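Side-chain contacts in glutathione s-transferase (Agrobacterium tumefaciens, PDB 2YCD), which probably conjugates glutathione to electrophilic compounds, possibly including herbicides, as a bacterial member of the glutathione transferase superfamily: residues M36-R39 / W40-E44; P74-Q78 / G79-L83. All blocks are in the same frame, centred on the assembly; numbering follows the deposited sequence.

How the interactions relate
Both interactions lie in the thioredoxin-like N-terminal domain, but at different depths. Interaction 1 joins successive turns of helix 35-45 and is nearly all buried; interaction 2 is the hairpin of strands 75-78 and 81-84, at one edge of the domain's four-stranded sheet, with Tyr76, Leu81 and Leu83 buried and Glu77 and Ile82 partly exposed. Their centres are about 15 Å apart, and they touch where Val38 CG2 packs on Pro74 CG at 4.1 Å. Local bonding runs from residue i to i+4 in the helix and across antiparallel pairs in the hairpin. The helix pairs its charged groups with Asp35 of its own first turn and with Arg210 and Arg215, whereas the hairpin meets water at its turn and the second subunit along its outer strand.

Interaction 1. Residues M36-R39 / W40-E44; sequences MPVR and WALEE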
loop_
_atom_site.group_PDB
_atom_site.type_symbol
_atom_site.label_atom_id
_atom_site.label_comp_id
_atom_site.label_asym_id
_atom_site.label_seq_id
_atom_site.Cartn_x
_atom_site.Cartn_y
_atom_site.Cartn_z
ATOM N N MET A 36 10.858 -6.710 -9.587
ATOM C CA MET A 36 12.105 -6.906 -8.856
ATOM C C MET A 36 11.915 -7.427 -7.414
ATOM O O MET A 36 12.585 -8.386 -7.012
ATOM C CB MET A 36 12.957 -5.642 -8.895
ATOM C CG MET A 36 14.280 -5.803 -8.189
ATOM S SD MET A 36 15.418 -6.972 -9.011
ATOM C CE MET A 36 16.697 -6.936 -7.773
ATOM N N PRO A 37 11.011 -6.814 -6.625
ATOM C CA PRO A 37 10.847 -7.353 -5.261
ATOM C C PRO A 37 10.329 -8.779 -5.268
ATOM O O PRO A 37 10.687 -9.556 -4.386
ATOM C CB PRO A 37 9.831 -6.397 -4.596
ATOM C CG PRO A 37 9.220 -5.604 -5.766
ATOM C CD PRO A 37 10.333 -5.515 -6.786
ATOM N N VAL A 38 9.500 -9.138 -6.251
ATOM C CA VAL A 38 9.015 -10.510 -6.366
ATOM C C VAL A 38 10.170 -11.485 -6.691
ATOM O O VAL A 38 10.296 -12.529 -6.060
ATOM C CB VAL A 38 7.910 -10.590 -7.444
ATOM C CG1 VAL A 38 7.500 -12.045 -7.678
ATOM C CG2 VAL A 38 6.696 -9.739 -7.025
ATOM N N ARG A 39 10.987 -11.154 -7.690
ATOM C CA ARG A 39 12.158 -11.960 -8.037
ATOM C C ARG A 39 13.070 -12.120 -6.826
ATOM O O ARG A 39 13.586 -13.220 -6.562
ATOM C CB ARG A 39 12.940 -11.291 -9.164
ATOM C CG ARG A 39 12.237 -11.229 -10.519
ATOM C CD ARG A 39 13.164 -10.477 -11.471
ATOM N NE ARG A 39 12.724 -10.371 -12.864
ATOM C CZ ARG A 39 13.005 -11.284 -13.793
ATOM N NH1 ARG A 39 13.600 -12.433 -13.468
ATOM N NH2 ARG A 39 12.635 -11.072 -15.046
ATOM N N TRP A 40 13.319 -11.026 -6.118
ATOM C CA TRP A 40 14.195 -11.059 -4.954
ATOM C C TRP A 40 13.629 -11.978 -3.858
ATOM O O TRP A 40 14.354 -12.822 -3.291
ATOM C CB TRP A 40 14.409 -9.614 -4.478
ATOM C CG TRP A 40 15.408 -9.420 -3.342
ATOM C CD1 TRP A 40 16.197 -10.381 -2.744
ATOM C CD2 TRP A 40 15.719 -8.184 -2.691
ATOM N NE1 TRP A 40 16.970 -9.803 -1.751
ATOM C CE2 TRP A 40 16.685 -8.462 -1.692
ATOM C CE3 TRP A 40 15.244 -6.868 -2.833
ATOM C CZ2 TRP A 40 17.202 -7.465 -0.850
ATOM C CZ3 TRP A 40 15.762 -5.876 -2.005
ATOM C CH2 TRP A 40 16.737 -6.179 -1.025
ATOM N N ALA A 41 12.329 -11.884 -3.585
ATOM C CA ALA A 41 11.711 -12.777 -2.612
ATOM C C ALA A 41 11.869 -14.247 -3.009
ATOM O O ALA A 41 12.202 -15.103 -2.168
ATOM C CB ALA A 41 10.233 -12.420 -2.418
ATOM N N LEU A 42 11.588 -14.560 -4.273
ATOM C CA LEU A 42 11.762 -15.941 -4.758
ATOM C C LEU A 42 13.203 -16.421 -4.596
ATOM O O LEU A 42 13.437 -17.559 -4.180
ATOM C CB LEU A 42 11.294 -16.066 -6.213
ATOM C CG LEU A 42 9.787 -15.845 -6.412
ATOM C CD1 LEU A 42 9.451 -15.536 -7.865
ATOM C CD2 LEU A 42 8.985 -17.056 -5.914
ATOM N N GLU A 43 14.167 -15.564 -4.908
ATOM C CA GLU A 43 15.567 -15.953 -4.737
ATOM C C GLU A 43 15.972 -16.134 -3.271
ATOM O O GLU A 43 16.760 -17.038 -2.959
ATOM C CB GLU A 43 16.482 -14.966 -5.456
ATOM C CG GLU A 43 16.407 -15.067 -6.998
ATOM C CD GLU A 43 16.982 -16.371 -7.526
ATOM O OE1 GLU A 43 17.612 -17.119 -6.758
ATOM O OE2 GLU A 43 16.799 -16.636 -8.735
ATOM N N GLU A 44 15.419 -15.322 -2.372
ATOM C CA GLU A 44 15.727 -15.459 -0.938
ATOM C C GLU A 44 15.247 -16.800 -0.399
ATOM O O GLU A 44 15.920 -17.399 0.437
ATOM C CB GLU A 44 15.125 -14.304 -0.110
ATOM C CG GLU A 44 15.840 -12.964 -0.295
ATOM C CD GLU A 44 17.154 -12.839 0.479
ATOM O OE1 GLU A 44 17.416 -13.665 1.389
ATOM O OE2 GLU A 44 17.910 -11.903 0.167
#
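The indole of Trp40, whose CB rests against Met36 O, is engaged at its pyrrole edge by Glu44: NE1 donates to Glu44 OE2 over 3.0 Å, with an angle of 145° at hydrogen. The oxygen sits somewhat out of the ring plane (19°) and uses its anti lone pair. Phe213 meets the indole in an edge-to-face pair, while Ile179 and Cys183 of helix 176-185 also pack on it. The other large flat group is the Arg39 guanidinium, at the end of a chain extended from CG to NE. Salt bridges join Arg39 NE to Asp35, Glu44 OE2 to Arg210 and Glu43 OE1 to Arg215, and Arg39 NH1 bonds to the hydroxyl of Tyr49.

These residues belong to helix 35-45 of the beta-alpha-beta unit that opens the thioredoxin-like domain, and the side chains of Val38 and Arg39 rest on Ile19 of strand 18-22. The backbone evidence for regular helix is the i to i+4 series: Trp40 N to Met36 O is 2.9 Å, and Leu42 N to Val38 O is 3.0 Å. Trp40 CB lies 3.4 Å from Met36 O, and CG departs from it anti to the backbone N (chi1 -174°). Val38 and Leu42 lie side by side, with Val38 CG1 4.0 Å from Leu42 CD1; Leu42 CG also sits 3.4 Å from Val38 O. Glu43 lays CG 3.4 Å from Arg39 O.

Interaction 2. Residues P74-Q78 / G79-L83; sequences PSYEQ and GDLIL
Tyr76 and Leu83 form a hydrogen-bonded antiparallel pair: Leu83 N reaches Tyr76 O at 2.8 Å, and Tyr76 N returns to Leu83 O at 2.9 Å. Gln78 and Leu81 pair likewise, closing a hairpin with a two-residue loop, Gly79-Asp80, in a type II' turn whose positive phi at Gly79 suits glycine. Between the pairs, Ile82 CA makes a CH···O contact with Tyr76 O at 3.3 Å. Pro74, just ahead of the strand and preceded by a cis peptide bond, touches the bound S-(p-nitrobenzyl)glutathione.

Apolar contacts gather on the face of Tyr76, Leu81 and Leu83. Tyr76 CG stands anti to the backbone N (chi1 172°), which lays the ring alongside Leu83, pointing the same way. Tyr76 CD1 is 4.1 Å from Leu83 CD1 and Tyr76 CE1 is 4.4 Å from Leu81 CD2, both methyls oblique to the ring; Ile89 and His92 of helix 86-96 and Leu106 and Ala109 of the second subunit add to this layer.

Polar side-chain bonds lie at the margin. Tyr76 OH donates to Gln78 OE1 at 2.6 Å from above the amide plane (56° out of it), while Gln78 NE2 donates to Pro15 O. Two waters bridge Glu77 OE2 and Gly79 O, one bonding OE2 only weakly.

The chemistry thus implies a two-sided hairpin, apolar toward helix 86-96 and the second subunit, with Glu77 and Ile82 sharing the partly exposed face and water at the turn.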
loop_
_atom_site.group_PDB
_atom_site.type_symbol
_atom_site.label_atom_id
_atom_site.label_comp_id
_atom_site.label_asym_id
_atom_site.label_seq_id
_atom_site.Cartn_x
_atom_site.Cartn_y
_atom_site.Cartn_z
ATOM N N PRO A 74 3.689 -6.707 -11.825
ATOM C CA PRO A 74 3.660 -8.151 -12.091
ATOM C C PRO A 74 2.384 -8.863 -11.658
ATOM O O PRO A 74 1.659 -8.418 -10.769
ATOM C CB PRO A 74 4.809 -8.668 -11.218
ATOM C CG PRO A 74 4.784 -7.752 -10.012
ATOM C CD PRO A 74 4.348 -6.395 -10.531
ATOM N N SER A 75 2.110 -9.990 -12.297
ATOM C CA SER A 75 1.173 -10.969 -11.760
ATOM C C SER A 75 1.965 -12.243 -11.521
ATOM O O SER A 75 3.110 -12.366 -11.977
ATOM C CB SER A 75 0.008 -11.215 -12.740
ATOM O OG SER A 75 0.463 -11.713 -13.987
ATOM N N TYR A 76 1.338 -13.188 -10.836
ATOM C CA TYR A 76 1.971 -14.408 -10.360
ATOM C C TYR A 76 0.976 -15.537 -10.595
ATOM O O TYR A 76 -0.175 -15.441 -10.176
ATOM C CB TYR A 76 2.250 -14.233 -8.865
ATOM C CG TYR A 76 2.751 -15.422 -8.074
ATOM C CD1 TYR A 76 1.865 -16.392 -7.596
ATOM C CD2 TYR A 76 4.080 -15.526 -7.716
ATOM C CE1 TYR A 76 2.318 -17.452 -6.822
ATOM C CE2 TYR A 76 4.535 -16.584 -6.938
ATOM C CZ TYR A 76 3.653 -17.535 -6.500
ATOM O OH TYR A 76 4.133 -18.580 -5.733
ATOM N N GLU A 77 1.417 -16.597 -11.264
ATOM C CA GLU A 77 0.555 -17.739 -11.550
ATOM C C GLU A 77 1.232 -19.002 -11.097
ATOM O O GLU A 77 2.384 -19.247 -11.429
ATOM C CB GLU A 77 0.217 -17.806 -13.038
ATOM C CG GLU A 77 -0.537 -19.064 -13.447
ATOM C CD GLU A 77 -0.976 -19.048 -14.913
ATOM O OE1 GLU A 77 -0.257 -18.468 -15.760
ATOM O OE2 GLU A 77 -2.039 -19.635 -15.219
ATOM N N GLN A 78 0.507 -19.811 -10.333
ATOM C CA GLN A 78 1.039 -21.070 -9.832
ATOM C C GLN A 78 -0.112 -22.053 -9.694
ATOM O O GLN A 78 -0.953 -21.937 -8.798
ATOM C CB GLN A 78 1.730 -20.840 -8.498
ATOM C CG GLN A 78 2.492 -22.041 -7.985
ATOM C CD GLN A 78 3.244 -21.728 -6.716
ATOM O OE1 GLN A 78 2.825 -20.876 -5.927
ATOM N NE2 GLN A 78 4.366 -22.398 -6.513
ATOM N N GLY A 79 -0.172 -23.009 -10.612
ATOM C CA GLY A 79 -1.344 -23.872 -10.657
ATOM C C GLY A 79 -2.600 -23.023 -10.818
ATOM O O GLY A 79 -2.669 -22.166 -11.713
ATOM N N ASP A 80 -3.588 -23.248 -9.953
ATOM C CA ASP A 80 -4.865 -22.559 -10.048
ATOM C C ASP A 80 -4.806 -21.158 -9.476
ATOM O O ASP A 80 -5.739 -20.381 -9.660
ATOM C CB ASP A 80 -5.961 -23.335 -9.301
ATOM C CG ASP A 80 -6.429 -24.575 -10.038
ATOM O OD1 ASP A 80 -6.121 -24.716 -11.228
ATOM O OD2 ASP A 80 -7.129 -25.391 -9.403
ATOM N N LEU A 81 -3.733 -20.857 -8.752
ATOM C CA LEU A 81 -3.617 -19.563 -8.080
ATOM C C LEU A 81 -3.084 -18.493 -9.024
ATOM O O LEU A 81 -2.032 -18.664 -9.639
ATOM C CB LEU A 81 -2.686 -19.651 -6.864
ATOM C CG LEU A 81 -2.496 -18.343 -6.077
ATOM C CD1 LEU A 81 -3.800 -17.818 -5.500
ATOM C CD2 LEU A 81 -1.479 -18.529 -4.968
ATOM N N ILE A 82 -3.833 -17.412 -9.154
ATOM C CA ILE A 82 -3.356 -16.218 -9.838
ATOM C C ILE A 82 -3.435 -15.074 -8.833
ATOM O O ILE A 82 -4.489 -14.833 -8.207
ATOM C CB ILE A 82 -4.202 -15.880 -11.079
ATOM C CG1 ILE A 82 -4.129 -17.028 -12.092
ATOM C CG2 ILE A 82 -3.722 -14.571 -11.720
ATOM C CD1 ILE A 82 -4.933 -16.802 -13.353
ATOM N N LEU A 83 -2.314 -14.379 -8.660
ATOM C CA LEU A 83 -2.230 -13.231 -7.757
ATOM C C LEU A 83 -1.734 -12.028 -8.505
ATOM O O LEU A 83 -1.026 -12.141 -9.531
ATOM C CB LEU A 83 -1.251 -13.475 -6.607
ATOM C CG LEU A 83 -1.556 -14.571 -5.613
ATOM C CD1 LEU A 83 -0.383 -14.682 -4.640
ATOM C CD2 LEU A 83 -2.819 -14.199 -4.860
HETATM O O HOH W 1 -1.076 -22.371 -13.985
HETATM O O HOH W 2 -3.947 -20.347 -12.886
#